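Local coordinates for protein beta-Ala-His dipeptidase (Homo sapiens, PDB 3DLJ) that hydrolyses Xaa-His dipeptides, with highest activity toward carnosine and anserine, as a secreted homodimeric metallopeptidase of the M20 family that binds two zinc ions per subunit, at residues H23-V28 with I462-Y467; Q163-N168 with A476-M481. All coordinates share one frame; numbering follows the deposited sequence.

Interaction 1: residues H23-V28 with I462-Y467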
loop_
_atom_site.group_PDB
_atom_site.type_symbol
_atom_site.label_atom_id
_atom_site.label_comp_id
_atom_site.label_asym_id
_atom_site.label_seq_id
_atom_site.Cartn_x
_atom_site.Cartn_y
_atom_site.Cartn_z
ATOM N N HIS A 23 -17.437 5.396 -22.329
ATOM C CA HIS A 23 -15.983 5.567 -22.561
ATOM C C HIS A 23 -15.128 4.555 -21.836
ATOM O O HIS A 23 -13.914 4.717 -21.761
ATOM C CB HIS A 23 -15.536 6.992 -22.233
ATOM C CG HIS A 23 -16.081 7.997 -23.192
ATOM N ND1 HIS A 23 -17.393 8.444 -23.138
ATOM C CD2 HIS A 23 -15.523 8.587 -24.274
ATOM C CE1 HIS A 23 -17.604 9.282 -24.136
ATOM N NE2 HIS A 23 -16.488 9.389 -24.835
ATOM N N GLN A 24 -15.758 3.505 -21.313
ATOM C CA GLN A 24 -15.045 2.528 -20.484
ATOM C C GLN A 24 -13.877 1.811 -21.173
ATOM O O GLN A 24 -12.860 1.527 -20.527
ATOM C CB GLN A 24 -16.005 1.520 -19.831
ATOM C CG GLN A 24 -16.697 0.549 -20.764
ATOM C CD GLN A 24 -17.632 -0.393 -20.002
ATOM O OE1 GLN A 24 -17.191 -1.353 -19.364
ATOM N NE2 GLN A 24 -18.917 -0.102 -20.044
ATOM N N ASP A 25 -14.024 1.504 -22.459
ATOM C CA ASP A 25 -12.976 0.793 -23.204
ATOM C C ASP A 25 -11.769 1.693 -23.422
ATOM O O ASP A 25 -10.627 1.212 -23.420
ATOM C CB ASP A 25 -13.498 0.266 -24.542
ATOM C CG ASP A 25 -14.416 -0.961 -24.384
ATOM O OD1 ASP A 25 -14.486 -1.562 -23.295
ATOM O OD2 ASP A 25 -15.069 -1.328 -25.373
ATOM N N GLU A 26 -12.044 2.987 -23.611
ATOM C CA GLU A 26 -11.029 4.039 -23.630
ATOM C C GLU A 26 -10.362 4.215 -22.261
ATOM O O GLU A 26 -9.170 4.473 -22.199
ATOM C CB GLU A 26 -11.617 5.374 -24.070
ATOM C CG GLU A 26 -11.718 5.576 -25.580
ATOM C CD GLU A 26 -12.587 6.806 -25.938
ATOM O OE1 GLU A 26 -12.591 7.785 -25.140
ATOM O OE2 GLU A 26 -13.269 6.786 -27.003
ATOM N N PHE A 27 -11.131 4.079 -21.176
ATOM C CA PHE A 27 -10.573 4.243 -19.843
ATOM C C PHE A 27 -9.606 3.068 -19.585
ATOM O O PHE A 27 -8.585 3.252 -18.983
ATOM C CB PHE A 27 -11.670 4.298 -18.760
ATOM C CG PHE A 27 -12.511 5.593 -18.731
ATOM C CD1 PHE A 27 -12.125 6.740 -19.419
ATOM C CD2 PHE A 27 -13.680 5.649 -17.958
ATOM C CE1 PHE A 27 -12.870 7.908 -19.354
ATOM C CE2 PHE A 27 -14.435 6.801 -17.881
ATOM C CZ PHE A 27 -14.045 7.943 -18.583
ATOM N N VAL A 28 -9.974 1.871 -20.049
ATOM C CA VAL A 28 -9.214 0.627 -19.911
ATOM C C VAL A 28 -7.981 0.609 -20.815
ATOM O O VAL A 28 -6.974 -0.003 -20.471
ATOM C CB VAL A 28 -10.105 -0.626 -20.244
ATOM C CG1 VAL A 28 -9.251 -1.892 -20.449
ATOM C CG2 VAL A 28 -11.145 -0.861 -19.161
ATOM N N ILE A 462 -6.757 -5.435 -11.452
ATOM C CA ILE A 462 -7.931 -4.784 -10.938
ATOM C C ILE A 462 -9.095 -5.313 -11.771
ATOM O O ILE A 462 -8.934 -5.530 -12.986
ATOM C CB ILE A 462 -7.834 -3.224 -10.957
ATOM C CG1 ILE A 462 -8.961 -2.617 -10.090
ATOM C CG2 ILE A 462 -7.805 -2.656 -12.416
ATOM C CD1 ILE A 462 -8.880 -1.137 -9.905
ATOM N N ASN A 463 -10.245 -5.568 -11.133
ATOM C CA ASN A 463 -11.454 -5.901 -11.895
ATOM C C ASN A 463 -11.960 -4.715 -12.719
ATOM O O ASN A 463 -11.995 -3.589 -12.225
ATOM C CB ASN A 463 -12.585 -6.412 -10.979
ATOM C CG ASN A 463 -12.174 -7.622 -10.163
ATOM O OD1 ASN A 463 -11.240 -8.333 -10.517
ATOM N ND2 ASN A 463 -12.876 -7.865 -9.068
ATOM N N ARG A 464 -12.356 -4.966 -13.971
ATOM C CA ARG A 464 -12.967 -3.916 -14.805
ATOM C C ARG A 464 -14.144 -3.244 -14.080
ATOM O O ARG A 464 -14.294 -2.020 -14.120
ATOM C CB ARG A 464 -13.431 -4.479 -16.159
ATOM C CG ARG A 464 -14.160 -3.456 -17.019
ATOM C CD ARG A 464 -14.857 -4.067 -18.243
ATOM N NE ARG A 464 -13.925 -4.243 -19.350
ATOM C CZ ARG A 464 -13.710 -3.365 -20.327
ATOM N NH1 ARG A 464 -12.830 -3.659 -21.265
ATOM N NH2 ARG A 464 -14.355 -2.202 -20.372
ATOM N N TRP A 465 -14.963 -4.048 -13.403
ATOM C CA TRP A 465 -16.125 -3.527 -12.695
ATOM C C TRP A 465 -15.730 -2.551 -11.590
ATOM O O TRP A 465 -16.332 -1.473 -11.470
ATOM C CB TRP A 465 -16.938 -4.676 -12.134
ATOM C CG TRP A 465 -18.227 -4.303 -11.480
ATOM C CD1 TRP A 465 -19.438 -4.063 -12.098
ATOM C CD2 TRP A 465 -18.469 -4.201 -10.071
ATOM N NE1 TRP A 465 -20.400 -3.791 -11.150
ATOM C CE2 TRP A 465 -19.836 -3.869 -9.902
ATOM C CE3 TRP A 465 -17.654 -4.332 -8.933
ATOM C CZ2 TRP A 465 -20.413 -3.672 -8.636
ATOM C CZ3 TRP A 465 -18.230 -4.142 -7.670
ATOM C CH2 TRP A 465 -19.598 -3.822 -7.534
ATOM N N ASN A 466 -14.712 -2.916 -10.808
ATOM C CA ASN A 466 -14.167 -2.041 -9.767
ATOM C C ASN A 466 -13.578 -0.747 -10.304
ATOM O O ASN A 466 -13.764 0.317 -9.708
ATOM C CB ASN A 466 -13.102 -2.758 -8.971
ATOM C CG ASN A 466 -13.662 -3.854 -8.120
ATOM O OD1 ASN A 466 -14.306 -4.772 -8.613
ATOM N ND2 ASN A 466 -13.389 -3.787 -6.827
ATOM N N TYR A 467 -12.864 -0.849 -11.421
ATOM C CA TYR A 467 -12.230 0.294 -12.067
ATOM C C TYR A 467 -13.254 1.275 -12.656
ATOM O O TYR A 467 -13.110 2.480 -12.516
ATOM C CB TYR A 467 -11.280 -0.225 -13.157
ATOM C CG TYR A 467 -10.576 0.810 -14.006
ATOM C CD1 TYR A 467 -9.767 1.805 -13.422
ATOM C CD2 TYR A 467 -10.668 0.767 -15.404
ATOM C CE1 TYR A 467 -9.088 2.747 -14.206
ATOM C CE2 TYR A 467 -9.989 1.689 -16.193
ATOM C CZ TYR A 467 -9.188 2.688 -15.584
ATOM O OH TYR A 467 -8.508 3.633 -16.366
#
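A first torsion of 176° carries CG of Arg464 opposite the backbone N, and a bend at chi3 turns the guanidinium onto helix 24-35; Tyr467, with a like first torsion, meets the same helix edge-on, the Phe27 carbonyl and Val28 N lying near its ring plane. The contact joins the N-terminal helical region to the first turn of the C-terminal helix 464-482 in this M20 metallopeptidase, where strand 461-463 gives way to helix. NH2 of Arg464 donates to OE1 of Gln24 (3.1 Å), which lies near the guanidinium edge but tilted from its plane. The same NH2 makes a salt bridge to OD1 of Asp25 (3.0 Å), met nearly along the C-O axis, with carboxylate and guanidinium planes 82° apart. A weak bond from Arg464 NH1 to the same OD1 (3.4 Å) adds to it. CG2 of Val28 rests over one face of the guanidinium, offset toward the rim, 3.7 Å from NH2. Glu131 takes NE of Arg464 in a second salt bridge, and NE2 of Gln24 turns back to Asp21 O. An alanine at Arg464 is likely to leave Asp25 and Glu131 without this shared cationic partner and open a gap beside Val28. Deeper in, CE2 of Tyr467 packs against CB of Phe27 (4.0 Å) and CG2 of Val28 (4.1 Å), while Leu149 and Asn153 of helix 141-160 touch the same tyrosine. Its hydroxyl donates to the backbone O of Phe27 across 2.6 Å, approaching from above the carbonyl plane, 54° out of it.

Interaction 2: residues Q163-N168 with A476-M481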
loop_
_atom_site.group_PDB
_atom_site.type_symbol
_atom_site.label_atom_id
_atom_site.label_comp_id
_atom_site.label_asym_id
_atom_site.label_seq_id
_atom_site.Cartn_x
_atom_site.Cartn_y
_atom_site.Cartn_z
ATOM N N GLN A 163 -19.781 20.106 -17.621
ATOM C CA GLN A 163 -20.463 20.194 -16.375
ATOM C C GLN A 163 -19.485 20.700 -15.301
ATOM O O GLN A 163 -18.378 20.188 -15.143
ATOM C CB GLN A 163 -21.111 18.863 -16.002
ATOM C CG GLN A 163 -21.919 18.941 -14.703
ATOM C CD GLN A 163 -22.742 17.699 -14.427
ATOM O OE1 GLN A 163 -22.982 16.885 -15.330
ATOM N NE2 GLN A 163 -23.205 17.556 -13.168
ATOM N N ASP A 164 -19.917 21.756 -14.625
ATOM C CA ASP A 164 -19.319 22.293 -13.430
ATOM C C ASP A 164 -18.972 21.166 -12.461
ATOM O O ASP A 164 -19.842 20.355 -12.097
ATOM C CB ASP A 164 -20.346 23.241 -12.780
ATOM C CG ASP A 164 -19.784 24.007 -11.577
ATOM O OD1 ASP A 164 -18.792 24.763 -11.762
ATOM O OD2 ASP A 164 -20.366 23.871 -10.458
ATOM N N LEU A 165 -17.699 21.111 -12.067
ATOM C CA LEU A 165 -17.251 20.245 -10.982
ATOM C C LEU A 165 -17.702 20.870 -9.653
ATOM O O LEU A 165 -17.462 22.050 -9.405
ATOM C CB LEU A 165 -15.723 20.071 -11.021
ATOM C CG LEU A 165 -15.116 19.007 -11.963
ATOM C CD1 LEU A 165 -13.750 19.428 -12.469
ATOM C CD2 LEU A 165 -15.044 17.616 -11.333
ATOM N N PRO A 166 -18.391 20.090 -8.811
ATOM C CA PRO A 166 -18.945 20.558 -7.531
ATOM C C PRO A 166 -17.917 21.142 -6.525
ATOM O O PRO A 166 -18.253 22.033 -5.728
ATOM C CB PRO A 166 -19.578 19.287 -6.965
ATOM C CG PRO A 166 -19.902 18.456 -8.195
ATOM C CD PRO A 166 -18.722 18.675 -9.064
ATOM N N VAL A 167 -16.691 20.624 -6.560
ATOM C CA VAL A 167 -15.611 21.081 -5.690
ATOM C C VAL A 167 -14.386 21.432 -6.537
ATOM O O VAL A 167 -14.252 20.926 -7.659
ATOM C CB VAL A 167 -15.228 20.001 -4.640
ATOM C CG1 VAL A 167 -16.330 19.838 -3.602
ATOM C CG2 VAL A 167 -14.912 18.649 -5.311
ATOM N N ASN A 168 -13.517 22.312 -6.022
ATOM C CA ASN A 168 -12.172 22.448 -6.559
ATOM C C ASN A 168 -11.428 21.138 -6.269
ATOM O O ASN A 168 -11.712 20.446 -5.286
ATOM C CB ASN A 168 -11.416 23.642 -5.950
ATOM C CG ASN A 168 -12.128 24.985 -6.155
ATOM O OD1 ASN A 168 -12.452 25.393 -7.276
ATOM N ND2 ASN A 168 -12.342 25.693 -5.056
ATOM N N ALA A 476 -19.792 10.695 -7.992
ATOM C CA ALA A 476 -20.785 10.943 -6.941
ATOM C C ALA A 476 -20.187 11.690 -5.724
ATOM O O ALA A 476 -20.841 12.566 -5.124
ATOM C CB ALA A 476 -21.426 9.619 -6.498
ATOM N N PHE A 477 -18.946 11.332 -5.386
ATOM C CA PHE A 477 -18.243 11.830 -4.218
ATOM C C PHE A 477 -17.928 13.320 -4.340
ATOM O O PHE A 477 -18.103 14.071 -3.369
ATOM C CB PHE A 477 -16.978 10.987 -3.989
ATOM C CG PHE A 477 -16.154 11.412 -2.810
ATOM C CD1 PHE A 477 -16.606 11.208 -1.503
ATOM C CD2 PHE A 477 -14.907 11.998 -2.998
ATOM C CE1 PHE A 477 -15.824 11.575 -0.404
ATOM C CE2 PHE A 477 -14.130 12.378 -1.900
ATOM C CZ PHE A 477 -14.593 12.164 -0.599
ATOM N N PHE A 478 -17.485 13.747 -5.529
ATOM C CA PHE A 478 -17.279 15.180 -5.807
ATOM C C PHE A 478 -18.498 15.974 -5.351
ATOM O O PHE A 478 -18.372 17.018 -4.695
ATOM C CB PHE A 478 -17.046 15.468 -7.300
ATOM C CG PHE A 478 -15.822 14.814 -7.880
ATOM C CD1 PHE A 478 -15.710 14.650 -9.262
ATOM C CD2 PHE A 478 -14.806 14.341 -7.070
ATOM C CE1 PHE A 478 -14.602 14.041 -9.825
ATOM C CE2 PHE A 478 -13.693 13.723 -7.629
ATOM C CZ PHE A 478 -13.592 13.575 -9.011
ATOM N N LEU A 479 -19.668 15.453 -5.718
ATOM C CA LEU A 479 -20.941 16.094 -5.468
ATOM C C LEU A 479 -21.265 16.101 -3.967
ATOM O O LEU A 479 -21.752 17.099 -3.440
ATOM C CB LEU A 479 -22.037 15.420 -6.302
ATOM C CG LEU A 479 -23.405 16.097 -6.419
ATOM C CD1 LEU A 479 -23.325 17.449 -7.133
ATOM C CD2 LEU A 479 -24.391 15.172 -7.150
ATOM N N GLU A 480 -20.948 15.010 -3.281
ATOM C CA GLU A 480 -21.204 14.906 -1.847
ATOM C C GLU A 480 -20.336 15.845 -1.003
ATOM O O GLU A 480 -20.810 16.433 -0.036
ATOM C CB GLU A 480 -21.068 13.453 -1.386
ATOM C CG GLU A 480 -22.173 12.534 -1.909
ATOM C CD GLU A 480 -23.519 12.780 -1.242
ATOM O OE1 GLU A 480 -23.602 13.573 -0.269
ATOM O OE2 GLU A 480 -24.508 12.163 -1.690
ATOM N N MET A 481 -19.067 15.981 -1.372
ATOM C CA MET A 481 -18.169 16.944 -0.723
ATOM C C MET A 481 -18.649 18.403 -0.857
ATOM O O MET A 481 -18.465 19.206 0.061
ATOM C CB MET A 481 -16.735 16.805 -1.243
ATOM C CG MET A 481 -15.968 15.577 -0.742
ATOM S SD MET A 481 -15.786 15.360 1.056
ATOM C CE MET A 481 -15.510 17.035 1.679
#
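The Phe478 ring is met obliquely by Leu165, whose CD2 comes 3.7 Å from CD1 of the ring; the two side chains run side by side and point the same way. Trp151 of helix 141-160 adds an edge-to-face partner to the same phenyl group. Within the helix, CG of Met481 lies 3.7 Å above one face of the neighbouring Phe477 ring, offset toward the rim. Pro166 faces the helix: its CB touches the backbone O of Phe478 at 3.4 Å, its CD lies near CB of Phe478, and its CG meets CD1 of Leu479 at 3.7 Å, the proline and leucine crossing at about a right angle. Val167 carries the contact further along. Its CG1, anti to the carbonyl carbon (chi1 -70°), reaches both O of Phe478 (3.6 Å) and CB of Met481 (3.9 Å). The two segments thus meet by van der Waals contact, with Pro166 CB and Val167 CG1 both packed against the Phe478 carbonyl oxygen. Around it, Phe158 backs Leu165 and Pro166, and Leu13 of helix 13-22 touches Leu479. Pro166 and Val167 belong to the connection from helix 141-160 into strand 168-174, which runs parallel to strand 104-110; this is the helix-to-strand return of a beta-alpha-beta crossover, packed here against the C-terminal helix of the zinc-binding alpha/beta domain.

From the N terminus, the chain first passes residues 23-28 at the start of helix 24-35, whose partner, 462-467, comes only after 433 intervening residues; interaction 1 closes that very long loop. Residues 163-168 lie inside it, between helix 141-160 and strand 168-174, and meet 476-481 beyond its end, so interaction 2 closes a loop of 307 residues that crosses the first instead of nesting in it. Both end on helix 464-482, at its beginning and toward its far end, with centres about 21 Å apart and nearest atoms about 11 Å. This one helix thereby ties the N-terminal helices to the connection that enters strand 168-174 of the mixed sheet.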